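Local coordinates for protein polyhedrin (Operophtera brumata cypovirus 19, PDB 5A99) that builds the polyhedra, the crystalline occlusion bodies of this insect virus, which probably shelter virus particles between hosts, at residues L66-N70 with Y71-D75; D195-G198 with L199-E203. All blocks are in the same frame, centred on the assembly; numbering follows the deposited sequence.

Interaction 1: L66-N70 with Y71-D75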
ATOM      1  N   LEU A  66      10.185  10.258  -1.814  1.00 17.70           N
ATOM      2  CA  LEU A  66      10.106  11.568  -2.468  1.00 14.19           C
ATOM      3  C   LEU A  66      11.459  12.041  -3.015  1.00 12.20           C
ATOM      4  O   LEU A  66      11.525  12.757  -4.011  1.00 13.62           O
ATOM      5  CB  LEU A  66       9.562  12.618  -1.491  1.00 12.17           C
ATOM      6  CG  LEU A  66       8.140  12.384  -0.951  1.00 12.94           C
ATOM      7  CD1 LEU A  66       7.827  13.319   0.215  1.00 17.37           C
ATOM      8  CD2 LEU A  66       7.136  12.541  -2.058  1.00 14.61           C
ATOM      9  N   VAL A  67      12.538  11.652  -2.360  1.00 13.58           N
ATOM     10  CA  VAL A  67      13.863  12.041  -2.817  1.00 14.50           C
ATOM     11  C   VAL A  67      14.166  11.327  -4.136  1.00 13.95           C
ATOM     12  O   VAL A  67      13.458  10.395  -4.524  1.00 14.77           O
ATOM     13  CB  VAL A  67      14.937  11.682  -1.784  1.00 11.79           C
ATOM     14  CG1 VAL A  67      14.701  12.437  -0.496  1.00 15.25           C
ATOM     15  CG2 VAL A  67      14.965  10.175  -1.532  1.00 11.40           C
ATOM     16  N   LEU A  68      15.201  11.772  -4.832  1.00 12.73           N
ATOM     17  CA  LEU A  68      15.739  11.015  -5.958  1.00 12.60           C
ATOM     18  C   LEU A  68      17.267  11.022  -5.879  1.00 11.86           C
ATOM     19  O   LEU A  68      17.884  12.079  -5.856  1.00 14.79           O
ATOM     20  CB  LEU A  68      15.258  11.603  -7.291  1.00 17.41           C
ATOM     21  CG  LEU A  68      15.437  10.712  -8.529  1.00 15.97           C
ATOM     22  CD1 LEU A  68      14.556  11.219  -9.684  1.00 14.14           C
ATOM     23  CD2 LEU A  68      16.897  10.647  -8.962  1.00 13.72           C
ATOM     24  N   PRO A  69      17.893   9.844  -5.917  1.00 16.15           N
ATOM     25  CA  PRO A  69      17.284   8.560  -6.267  1.00 11.85           C
ATOM     26  C   PRO A  69      16.503   7.913  -5.130  1.00 14.98           C
ATOM     27  O   PRO A  69      16.690   8.224  -3.939  1.00 10.14           O
ATOM     28  CB  PRO A  69      18.499   7.696  -6.625  1.00 17.35           C
ATOM     29  CG  PRO A  69      19.588   8.235  -5.758  1.00 11.45           C
ATOM     30  CD  PRO A  69      19.341   9.716  -5.658  1.00 10.25           C
ATOM     31  N   ASN A  70      15.619   6.997  -5.515  1.00 11.17           N
ATOM     32  CA  ASN A  70      14.906   6.166  -4.561  1.00 11.29           C
ATOM     33  C   ASN A  70      14.720   4.767  -5.142  1.00 16.04           C
ATOM     34  O   ASN A  70      15.135   4.499  -6.272  1.00 17.22           O
ATOM     35  CB  ASN A  70      13.553   6.796  -4.180  1.00 13.53           C
ATOM     36  CG  ASN A  70      12.628   6.963  -5.363  1.00 16.43           C
ATOM     37  OD1 ASN A  70      11.999   6.001  -5.823  1.00 13.84           O
ATOM     38  ND2 ASN A  70      12.510   8.194  -5.847  1.00 17.16           N
ATOM     39  N   TYR A  71      14.098   3.873  -4.379  1.00 13.06           N
ATOM     40  CA  TYR A  71      14.001   2.477  -4.802  1.00 11.93           C
ATOM     41  C   TYR A  71      13.026   2.271  -5.991  1.00 13.81           C
ATOM     42  O   TYR A  71      13.085   1.251  -6.675  1.00 13.92           O
ATOM     43  CB  TYR A  71      13.701   1.551  -3.606  1.00 12.29           C
ATOM     44  CG  TYR A  71      12.390   1.807  -2.890  1.00 13.36           C
ATOM     45  CD1 TYR A  71      12.297   2.752  -1.873  1.00 12.79           C
ATOM     46  CD2 TYR A  71      11.246   1.095  -3.226  1.00 17.69           C
ATOM     47  CE1 TYR A  71      11.109   2.987  -1.231  1.00 13.95           C
ATOM     48  CE2 TYR A  71      10.051   1.322  -2.585  1.00 15.10           C
ATOM     49  CZ  TYR A  71       9.982   2.262  -1.581  1.00 20.83           C
ATOM     50  OH  TYR A  71       8.777   2.484  -0.933  1.00 21.41           O
ATOM     51  N   ARG A  72      12.162   3.249  -6.249  1.00 13.93           N
ATOM     52  CA  ARG A  72      11.288   3.220  -7.424  1.00 13.25           C
ATOM     53  C   ARG A  72      11.993   3.839  -8.637  1.00 13.25           C
ATOM     54  O   ARG A  72      11.888   3.325  -9.749  1.00 14.54           O
ATOM     55  CB  ARG A  72       9.977   3.964  -7.143  1.00 16.69           C
ATOM     56  CG  ARG A  72       9.218   3.472  -5.921  1.00 14.93           C
ATOM     57  CD  ARG A  72       8.903   1.973  -6.010  1.00 16.98           C
ATOM     58  NE  ARG A  72       8.119   1.646  -7.195  1.00 13.17           N
ATOM     59  CZ  ARG A  72       6.791   1.729  -7.263  1.00 19.96           C
ATOM     60  NH1 ARG A  72       6.078   2.120  -6.201  1.00 15.32           N
ATOM     61  NH2 ARG A  72       6.165   1.417  -8.395  1.00 13.96           N
ATOM     62  N   ILE A  73      12.699   4.947  -8.409  1.00 14.35           N
ATOM     63  CA  ILE A  73      13.550   5.584  -9.427  1.00 14.43           C
ATOM     64  C   ILE A  73      14.985   5.677  -8.912  1.00 14.69           C
ATOM     65  O   ILE A  73      15.383   6.660  -8.271  1.00 13.67           O
ATOM     66  CB  ILE A  73      13.056   7.007  -9.789  1.00 15.56           C
ATOM     67  CG1 ILE A  73      11.590   6.974 -10.226  1.00 14.93           C
ATOM     68  CG2 ILE A  73      13.925   7.626 -10.885  1.00 14.74           C
ATOM     69  CD1 ILE A  73      11.355   6.312 -11.580  1.00 16.69           C
ATOM     70  N   ASN A  74      15.755   4.637  -9.198  1.00 14.18           N
ATOM     71  CA  ASN A  74      17.124   4.509  -8.718  1.00 15.43           C
ATOM     72  C   ASN A  74      18.114   4.718  -9.872  1.00 15.48           C
ATOM     73  O   ASN A  74      18.871   3.814 -10.225  1.00 20.04           O
ATOM     74  CB  ASN A  74      17.293   3.123  -8.096  1.00 15.02           C
ATOM     75  CG  ASN A  74      18.437   3.055  -7.112  1.00 26.62           C
ATOM     76  OD1 ASN A  74      18.823   4.060  -6.510  1.00 20.29           O
ATOM     77  ND2 ASN A  74      18.990   1.860  -6.940  1.00 32.39           N
ATOM     78  N   ASP A  75      18.092   5.908 -10.467  1.00 11.54           N
ATOM     79  CA  ASP A  75      18.887   6.167 -11.667  1.00 15.20           C
ATOM     80  C   ASP A  75      19.999   7.199 -11.449  1.00 16.43           C
ATOM     81  O   ASP A  75      20.630   7.642 -12.405  1.00 18.56           O
ATOM     82  CB  ASP A  75      17.990   6.576 -12.848  1.00 16.28           C
ATOM     83  CG  ASP A  75      17.079   7.747 -12.525  1.00 17.20           C
ATOM     84  OD1 ASP A  75      17.436   8.566 -11.645  1.00 16.19           O
ATOM     85  OD2 ASP A  75      16.004   7.854 -13.162  1.00 20.01           O
TER
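The side chain of N70 reaches forward over the turn that follows it, and its OD1 accepts two backbone N-H groups. The bond from I73 N is 2.9 Å to N70 OD1 and fairly straight, 163° at the hydrogen, but it arrives from above the carbonyl plane. R72 N stands 2.8 Å from N70 OD1, closer to that plane, and its bond is more bent. With CG set between the backbone N and the carbonyl carbon (chi1 61°), the amide can face these donors. The bond from R72 N, two residues on from N70, makes this an Asx turn. The other end of the amide is held as well: N70 ND2 donates to V67 O at 2.7 Å, and also to Q47 OE1. These bonds fix the rotation of the amide.

One backbone bond closes the turn in the reverse direction, N70 N to I73 O at 2.8 Å.

The apolar part is small: L68 CD1 meets I73 CG2 at 3.8 Å. Separately, P69, which follows a cis peptide bond, makes a van der Waals contact to a polar oxygen, P69 CB to N74 OD1 at 3.7 Å.

R72 forms a salt bridge with D64 of the second subunit. The loop lies between strand 56-61 and helix 81-92. L68 and I73 touch Q47 of strand 46-53 and H221 of strand 218-222.

Interaction 2: D195-G198 with L199-E203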
ATOM      1  N   ASP A 195     -25.178  14.403  -5.712  1.00  7.96           N
ATOM      2  CA  ASP A 195     -26.444  13.729  -5.431  1.00 14.62           C
ATOM      3  C   ASP A 195     -26.472  13.000  -4.087  1.00 12.20           C
ATOM      4  O   ASP A 195     -25.469  12.936  -3.373  1.00 15.34           O
ATOM      5  CB  ASP A 195     -26.799  12.796  -6.583  1.00 15.46           C
ATOM      6  CG  ASP A 195     -26.884  13.532  -7.911  1.00 16.83           C
ATOM      7  OD1 ASP A 195     -27.301  14.711  -7.922  1.00 16.43           O
ATOM      8  OD2 ASP A 195     -26.522  12.947  -8.947  1.00 28.42           O
ATOM      9  N   GLY A 196     -27.644  12.480  -3.731  1.00 17.13           N
ATOM     10  CA  GLY A 196     -27.875  11.966  -2.390  1.00 13.71           C
ATOM     11  C   GLY A 196     -27.177  10.644  -2.089  1.00 17.03           C
ATOM     12  O   GLY A 196     -26.678  10.431  -0.979  1.00 17.75           O
ATOM     13  N   ALA A 197     -27.137   9.759  -3.081  1.00 11.72           N
ATOM     14  CA  ALA A 197     -26.621   8.407  -2.896  1.00 14.04           C
ATOM     15  C   ALA A 197     -25.094   8.369  -2.933  1.00 12.23           C
ATOM     16  O   ALA A 197     -24.479   8.491  -3.998  1.00 12.53           O
ATOM     17  CB  ALA A 197     -27.192   7.479  -3.954  1.00 14.50           C
ATOM     18  N   GLY A 198     -24.492   8.195  -1.762  1.00 14.48           N
ATOM     19  CA  GLY A 198     -23.050   8.187  -1.640  1.00 12.38           C
ATOM     20  C   GLY A 198     -22.395   6.941  -2.213  1.00 11.53           C
ATOM     21  O   GLY A 198     -22.946   5.836  -2.134  1.00 11.24           O
ATOM     22  N   LEU A 199     -21.201   7.130  -2.769  1.00 10.51           N
ATOM     23  CA  LEU A 199     -20.439   6.046  -3.382  1.00 15.53           C
ATOM     24  C   LEU A 199     -19.807   5.148  -2.336  1.00 10.75           C
ATOM     25  O   LEU A 199     -19.182   4.145  -2.666  1.00  8.53           O
ATOM     26  CB  LEU A 199     -19.368   6.598  -4.323  1.00 13.02           C
ATOM     27  CG  LEU A 199     -19.951   7.387  -5.498  1.00 12.93           C
ATOM     28  CD1 LEU A 199     -18.890   7.665  -6.544  1.00 12.01           C
ATOM     29  CD2 LEU A 199     -21.148   6.667  -6.145  1.00 12.01           C
ATOM     30  N   TYR A 200     -19.984   5.503  -1.070  1.00 11.20           N
ATOM     31  CA  TYR A 200     -19.579   4.627   0.032  1.00 14.43           C
ATOM     32  C   TYR A 200     -20.792   4.141   0.809  1.00 11.23           C
ATOM     33  O   TYR A 200     -20.654   3.635   1.931  1.00 11.63           O
ATOM     34  CB  TYR A 200     -18.624   5.363   0.976  1.00 13.61           C
ATOM     35  CG  TYR A 200     -17.700   6.287   0.236  1.00 10.89           C
ATOM     36  CD1 TYR A 200     -17.052   5.858  -0.916  1.00 15.40           C
ATOM     37  CD2 TYR A 200     -17.500   7.592   0.661  1.00 11.33           C
ATOM     38  CE1 TYR A 200     -16.216   6.695  -1.621  1.00 13.94           C
ATOM     39  CE2 TYR A 200     -16.662   8.442  -0.042  1.00 13.79           C
ATOM     40  CZ  TYR A 200     -16.025   7.980  -1.189  1.00 11.27           C
ATOM     41  OH  TYR A 200     -15.189   8.792  -1.915  1.00 11.11           O
ATOM     42  N   ASN A 201     -21.983   4.272   0.224  1.00  8.54           N
ATOM     43  CA  ASN A 201     -23.188   3.777   0.889  1.00 10.75           C
ATOM     44  C   ASN A 201     -23.308   2.261   0.757  1.00 11.48           C
ATOM     45  O   ASN A 201     -22.450   1.606   0.165  1.00 10.27           O
ATOM     46  CB  ASN A 201     -24.462   4.470   0.371  1.00 17.99           C
ATOM     47  CG  ASN A 201     -24.911   3.965  -1.001  1.00 13.09           C
ATOM     48  OD1 ASN A 201     -24.337   3.028  -1.577  1.00 10.21           O
ATOM     49  ND2 ASN A 201     -25.969   4.579  -1.519  1.00 10.38           N
ATOM     50  N   GLY A 202     -24.382   1.706   1.297  1.00 14.68           N
ATOM     51  CA  GLY A 202     -24.557   0.264   1.327  1.00 14.49           C
ATOM     52  C   GLY A 202     -24.424  -0.429  -0.015  1.00  9.44           C
ATOM     53  O   GLY A 202     -23.902  -1.541  -0.085  1.00 10.82           O
ATOM     54  N   GLU A 203     -24.885   0.223  -1.081  1.00 10.78           N
ATOM     55  CA  GLU A 203     -24.925  -0.402  -2.405  1.00 11.74           C
ATOM     56  C   GLU A 203     -23.695  -0.085  -3.283  1.00 11.84           C
ATOM     57  O   GLU A 203     -23.415  -0.800  -4.249  1.00 11.58           O
ATOM     58  CB  GLU A 203     -26.227  -0.032  -3.139  1.00 11.28           C
ATOM     59  CG  GLU A 203     -27.498  -0.461  -2.419  1.00 15.07           C
ATOM     60  CD  GLU A 203     -27.818   0.430  -1.228  1.00 14.16           C
ATOM     61  OE1 GLU A 203     -27.604   1.659  -1.324  1.00 14.51           O
ATOM     62  OE2 GLU A 203     -28.275  -0.095  -0.189  1.00 18.08           O
TER
HETATM   63  O   HOH W   1     -26.136   7.558   0.143  1.00 19.39           O
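This is a local turn contact at the surface, in the loop between strand 184-190 and helix 205-210. A type I beta turn runs from G198 to N201, and N201 folds back over its first residue. The turn is closed by the backbone bond from N201 N to G198 O, 3.0 Å long with an angle of 155° at the hydrogen. G198 O also accepts from N204 ND2.

The side chain of N201 turns back toward G198 because CG sits between the backbone N and the carbonyl carbon (chi1 76°). N201 CG comes 2.9 Å from G198 O, so the amide packs against the carbonyl without bonding to it. Its ND2 end reaches the methyl of A197, with N201 ND2 4.0 Å from A197 CB.

A water bridges the chain before the turn. It donates to G196 O at 3.1 Å and accepts from G198 N at 2.6 Å. Its link to N201 ND2 is weak.

L199 and Y200 occupy the two middle positions of the turn. L199 packs on R29 and R55, while Y200 OH bonds to Q190 OE1 at the end of strand 184-190.

The oxygen of the same N201 amide serves the next residues: N201 OD1 accepts from E203 N at 2.9 Å, and from N204 N. The type I turn therefore runs straight into an Asx turn at N201, just before helix 205-210.

Going from the N terminus, the chain first makes interaction 1, after strand 56-61 and before helix 81-92. Interaction 2 comes much later, after strand 184-190 and before helix 205-210. Each closes a short local turn, so the two are in series and neither nest nor cross. They lie on opposite sides of the chain's centre. The centres of interaction 1 and interaction 2 are about 39 Å apart, and the nearest atoms of interaction 1 and interaction 2 are about 23 Å apart. Strands 56-61 and 184-190 are neighbours in the three-stranded sheet. Interaction 1 connects to the six-stranded sheet and the second subunit, whereas interaction 2 joins the three-stranded sheet to helix 205-210.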